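Local coordinates for poly A polymerase (Aquifex aeolicus, PDB 4WBY), which adds the terminal adenosine to tRNA ending in CC, using ATP and magnesium to complete the CCA terminus, at residues Q240-E243 / K244-Q247; E323-E326 / V327-L330. All blocks are in the same frame, centred on the assembly; numbering follows the deposited sequence.

Contact 1 (Q240-E243 / K244-Q247); sequences QWNE and KVLQ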
loop_
_atom_site.group_PDB
_atom_site.type_symbol
_atom_site.label_atom_id
_atom_site.label_comp_id
_atom_site.label_asym_id
_atom_site.label_seq_id
_atom_site.Cartn_x
_atom_site.Cartn_y
_atom_site.Cartn_z
ATOM N N GLN A 240 8.075 -20.690 1.408
ATOM C CA GLN A 240 9.518 -20.650 1.187
ATOM C C GLN A 240 9.840 -19.892 -0.098
ATOM O O GLN A 240 9.142 -20.033 -1.106
ATOM C CB GLN A 240 10.110 -22.064 1.108
ATOM C CG GLN A 240 9.992 -22.884 2.386
ATOM C CD GLN A 240 10.577 -24.278 2.239
ATOM O OE1 GLN A 240 11.277 -24.570 1.269
ATOM N NE2 GLN A 240 10.287 -25.146 3.203
ATOM N N TRP A 241 10.892 -19.084 -0.060
ATOM C CA TRP A 241 11.418 -18.476 -1.274
ATOM C C TRP A 241 12.169 -19.493 -2.122
ATOM O O TRP A 241 12.707 -20.476 -1.607
ATOM C CB TRP A 241 12.375 -17.336 -0.946
ATOM C CG TRP A 241 11.737 -16.060 -0.530
ATOM C CD1 TRP A 241 11.526 -15.629 0.743
ATOM C CD2 TRP A 241 11.244 -15.028 -1.393
ATOM N NE1 TRP A 241 10.933 -14.387 0.728
ATOM C CE2 TRP A 241 10.743 -14.000 -0.571
ATOM C CE3 TRP A 241 11.180 -14.872 -2.782
ATOM C CZ2 TRP A 241 10.195 -12.832 -1.087
ATOM C CZ3 TRP A 241 10.624 -13.715 -3.295
ATOM C CH2 TRP A 241 10.144 -12.709 -2.449
ATOM N N ASN A 242 12.212 -19.240 -3.426
ATOM C CA ASN A 242 13.181 -19.891 -4.298
ATOM C C ASN A 242 13.459 -18.989 -5.493
ATOM O O ASN A 242 12.763 -17.987 -5.701
ATOM C CB ASN A 242 12.701 -21.271 -4.758
ATOM C CG ASN A 242 11.396 -21.212 -5.512
ATOM O OD1 ASN A 242 11.310 -20.601 -6.573
ATOM N ND2 ASN A 242 10.371 -21.863 -4.974
ATOM N N GLU A 243 14.477 -19.344 -6.267
ATOM C CA GLU A 243 14.936 -18.512 -7.370
ATOM C C GLU A 243 13.878 -18.366 -8.458
ATOM O O GLU A 243 13.726 -17.290 -9.034
ATOM C CB GLU A 243 16.230 -19.086 -7.957
ATOM C CG GLU A 243 16.781 -18.321 -9.153
ATOM C CD GLU A 243 17.307 -16.941 -8.792
ATOM O OE1 GLU A 243 17.445 -16.637 -7.588
ATOM O OE2 GLU A 243 17.589 -16.156 -9.722
ATOM N N LYS A 244 13.143 -19.443 -8.722
ATOM C CA LYS A 244 12.078 -19.423 -9.725
ATOM C C LYS A 244 11.027 -18.358 -9.417
ATOM O O LYS A 244 10.660 -17.570 -10.288
ATOM C CB LYS A 244 11.400 -20.789 -9.821
ATOM C CG LYS A 244 11.173 -21.265 -11.241
ATOM C CD LYS A 244 12.468 -21.774 -11.851
ATOM C CE LYS A 244 13.007 -22.963 -11.070
ATOM N NZ LYS A 244 11.998 -24.056 -10.976
ATOM N N VAL A 245 10.542 -18.348 -8.177
ATOM C CA VAL A 245 9.547 -17.372 -7.752
ATOM C C VAL A 245 10.104 -15.956 -7.852
ATOM O O VAL A 245 9.436 -15.042 -8.341
ATOM C CB VAL A 245 9.070 -17.650 -6.309
ATOM C CG1 VAL A 245 8.299 -16.458 -5.754
ATOM C CG2 VAL A 245 8.215 -18.913 -6.265
ATOM N N LEU A 246 11.334 -15.775 -7.396
ATOM C CA LEU A 246 11.948 -14.457 -7.426
ATOM C C LEU A 246 12.041 -13.929 -8.857
ATOM O O LEU A 246 11.681 -12.786 -9.128
ATOM C CB LEU A 246 13.331 -14.514 -6.778
ATOM C CG LEU A 246 14.075 -13.193 -6.611
ATOM C CD1 LEU A 246 13.280 -12.245 -5.734
ATOM C CD2 LEU A 246 15.448 -13.448 -6.015
ATOM N N GLN A 247 12.504 -14.772 -9.774
ATOM C CA GLN A 247 12.636 -14.357 -11.165
ATOM C C GLN A 247 11.274 -14.068 -11.792
ATOM O O GLN A 247 11.149 -13.165 -12.622
ATOM C CB GLN A 247 13.381 -15.419 -11.978
ATOM C CG GLN A 247 14.835 -15.577 -11.572
ATOM C CD GLN A 247 15.581 -14.254 -11.558
ATOM O OE1 GLN A 247 15.370 -13.401 -12.421
ATOM N NE2 GLN A 247 16.453 -14.075 -10.570
#

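Contact 2 (E323-E326 / V327-L330); sequences ENYE and VYRL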
loop_
_atom_site.group_PDB
_atom_site.type_symbol
_atom_site.label_atom_id
_atom_site.label_comp_id
_atom_site.label_asym_id
_atom_site.label_seq_id
_atom_site.Cartn_x
_atom_site.Cartn_y
_atom_site.Cartn_z
ATOM N N GLU A 323 -5.057 -20.965 -34.771
ATOM C CA GLU A 323 -5.652 -19.774 -35.371
ATOM C C GLU A 323 -6.021 -18.747 -34.304
ATOM O O GLU A 323 -6.314 -19.104 -33.163
ATOM C CB GLU A 323 -6.885 -20.143 -36.200
ATOM C CG GLU A 323 -8.061 -20.655 -35.389
ATOM C CD GLU A 323 -9.272 -20.957 -36.251
ATOM O OE1 GLU A 323 -9.088 -21.395 -37.406
ATOM O OE2 GLU A 323 -10.409 -20.749 -35.776
ATOM N N ASN A 324 -6.006 -17.473 -34.689
ATOM C CA ASN A 324 -6.226 -16.376 -33.748
ATOM C C ASN A 324 -7.576 -16.438 -33.043
ATOM O O ASN A 324 -7.695 -16.033 -31.887
ATOM C CB ASN A 324 -6.093 -15.029 -34.464
ATOM C CG ASN A 324 -4.681 -14.758 -34.935
ATOM O OD1 ASN A 324 -3.728 -15.366 -34.452
ATOM N ND2 ASN A 324 -4.539 -13.836 -35.880
ATOM N N TYR A 325 -8.591 -16.941 -33.738
ATOM C CA TYR A 325 -9.931 -17.001 -33.168
ATOM C C TYR A 325 -9.985 -17.952 -31.979
ATOM O O TYR A 325 -10.743 -17.730 -31.039
ATOM C CB TYR A 325 -10.959 -17.424 -34.224
ATOM C CG TYR A 325 -12.343 -17.638 -33.648
ATOM C CD1 TYR A 325 -13.123 -16.559 -33.247
ATOM C CD2 TYR A 325 -12.862 -18.917 -33.492
ATOM C CE1 TYR A 325 -14.386 -16.747 -32.710
ATOM C CE2 TYR A 325 -14.125 -19.115 -32.956
ATOM C CZ TYR A 325 -14.881 -18.027 -32.566
ATOM O OH TYR A 325 -16.137 -18.217 -32.034
ATOM N N GLU A 326 -9.181 -19.010 -32.016
ATOM C CA GLU A 326 -9.149 -19.949 -30.900
ATOM C C GLU A 326 -8.514 -19.284 -29.683
ATOM O O GLU A 326 -8.978 -19.454 -28.553
ATOM C CB GLU A 326 -8.390 -21.223 -31.276
ATOM C CG GLU A 326 -8.464 -22.316 -30.220
ATOM C CD GLU A 326 -7.997 -23.666 -30.736
ATOM O OE1 GLU A 326 -7.210 -23.698 -31.708
ATOM O OE2 GLU A 326 -8.424 -24.695 -30.171
ATOM N N VAL A 327 -7.450 -18.525 -29.921
ATOM C CA VAL A 327 -6.815 -17.753 -28.859
ATOM C C VAL A 327 -7.837 -16.791 -28.256
ATOM O O VAL A 327 -7.968 -16.682 -27.031
ATOM C CB VAL A 327 -5.590 -16.974 -29.381
ATOM C CG1 VAL A 327 -5.015 -16.081 -28.297
ATOM C CG2 VAL A 327 -4.521 -17.938 -29.891
ATOM N N TYR A 328 -8.583 -16.116 -29.129
ATOM C CA TYR A 328 -9.609 -15.174 -28.695
ATOM C C TYR A 328 -10.674 -15.855 -27.842
ATOM O O TYR A 328 -11.060 -15.334 -26.796
ATOM C CB TYR A 328 -10.249 -14.494 -29.912
ATOM C CG TYR A 328 -11.574 -13.811 -29.644
ATOM C CD1 TYR A 328 -11.627 -12.526 -29.116
ATOM C CD2 TYR A 328 -12.775 -14.444 -29.941
ATOM C CE1 TYR A 328 -12.839 -11.898 -28.881
ATOM C CE2 TYR A 328 -13.991 -13.824 -29.708
ATOM C CZ TYR A 328 -14.016 -12.552 -29.178
ATOM O OH TYR A 328 -15.227 -11.936 -28.949
ATOM N N ARG A 329 -11.138 -17.020 -28.286
ATOM C CA ARG A 329 -12.176 -17.757 -27.568
ATOM C C ARG A 329 -11.701 -18.203 -26.186
ATOM O O ARG A 329 -12.459 -18.169 -25.214
ATOM C CB ARG A 329 -12.630 -18.971 -28.385
ATOM C CG ARG A 329 -13.759 -19.767 -27.752
ATOM C CD ARG A 329 -13.991 -21.073 -28.498
ATOM N NE ARG A 329 -12.736 -21.788 -28.716
ATOM C CZ ARG A 329 -12.153 -22.573 -27.814
ATOM N NH1 ARG A 329 -12.714 -22.751 -26.626
ATOM N NH2 ARG A 329 -11.007 -23.178 -28.101
ATOM N N LEU A 330 -10.442 -18.615 -26.100
ATOM C CA LEU A 330 -9.867 -19.060 -24.831
ATOM C C LEU A 330 -9.635 -17.912 -23.849
ATOM O O LEU A 330 -9.762 -18.093 -22.634
ATOM C CB LEU A 330 -8.548 -19.799 -25.082
ATOM C CG LEU A 330 -8.678 -21.180 -25.728
ATOM C CD1 LEU A 330 -7.325 -21.671 -26.226
ATOM C CD2 LEU A 330 -9.280 -22.172 -24.744
#

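Contact 1 (Q240-E243 / K244-Q247)
Asn242 and Val245 meet where the chain turns into helix 243-262, and the pair illustrates how a side chain can finish a helix that the backbone leaves incomplete. Asn242 is the N-cap. Its CB carries CG between the backbone N and the carbonyl carbon (chi1 59°), a rotation that swings the amide back over the first turn. Asn242 CG lies 4.0 Å from Val245 CG2, so the amide carbon rests against a methyl group. Asn242 OD1 goes further and accepts from Val245 N at 2.9 Å, in a nearly straight bond whose donor is tilted from the plane of the amide; the same oxygen touches CB of Lys244. Asn242 ND2, on the other branch, packs 3.9 Å from Val245 CG2. The backbone O of Asn242 takes Leu246 N at 3.1 Å, so one residue serves two successive amides.

One residue earlier, Trp241 sends CZ3 to within 3.9 Å of Leu246 CD1, an oblique apolar contact that joins the loop to the buried side of the helix. Phe239 meets the indole edge-to-face, and Arg227 of helix 219-228 touches both Trp241 and Leu246. On the exposed side, Glu243 OE2 and Gln247 NE2 come within 2.5 Å, too short for an ordinary amide-to-carboxylate bond, so the detail of this pairing is doubtful. Gln247 N also binds Glu243 O, at 2.9 Å.

Carbon contacts pack the indole and Leu246 against each other and helix 219-228, while an uncharged amide oxygen caps the N-H of Val245, probably favoured by the partial positive charge of the helix N-terminus.

Contact 2 (E323-E326 / V327-L330)
From Asn324 to Tyr328, Tyr325 to Arg329 and Glu326 to Leu330 the backbone forms regular i to i+4 hydrogen bonds, the bond from Tyr328 N to Asn324 O measuring 2.9 Å. This is the opening of the short alpha-helix 324-331, with Glu323 at the N-cap position; the first bond of the series, Val327 N to Glu323 O, is long at 3.5 Å and weak.

Two side-chain pairings show how one turn can present different chemistry around its circumference. Tyr325 and Tyr328 meet carbon to carbon, obliquely, CD1 of Tyr325 lying 3.9 Å from CD2 of Tyr328. Their planes are inclined by 31° and their ring centroids stand 6.0 Å apart. Both rings also touch Glu387 of helix 380-394, while Tyr328 OH is hydrogen-bonded to Lys332 and Lys390.

On another side, Glu326 and Arg329 run side by side and point the same way. Glu326 CG stands anti to the backbone N and its chain stays extended, whereas Arg329 bends at chi3 (49°), turning its guanidinium back toward the glutamate. OE2 of Glu326 lies in the guanidinium plane, at its edge, in a long salt bridge, with the carboxylate and guanidinium planes 50° apart. An alanine in place of Glu326 would probably leave the Arg329 guanidinium without this charged mate and freer to turn. Leu330 folds over the Glu326 carbonyl, its CG 3.3 Å from Glu326 O. The glutamate's aliphatic part is in closer touch with the arginine than its charge is: Arg329 NH2 sits 3.4 Å from Glu326 CG, against 3.6 Å from Glu326 OE2.

Both contacts open helices in the C-terminal piece of the A-adding enzyme, the piece that carries the nucleotidyltransferase head, but on separate elements whose nearest atoms are about 23 Å apart. Each has two buried residues; contact 1 has three exposed of seven and contact 2 one of eight, so contact 1 is the more open to solvent. Contact 1 begins the long helix 243-262, and the side chain of Trp241 is about 10 Å from that of Leu171, an ATP-binding residue. Contact 2, far from the annotated sites, packs among helices 311-320, 349-359 and 380-394. An amide cap and an indole close 240-247; 323-330 relies on paired tyrosines and an acid-base pair.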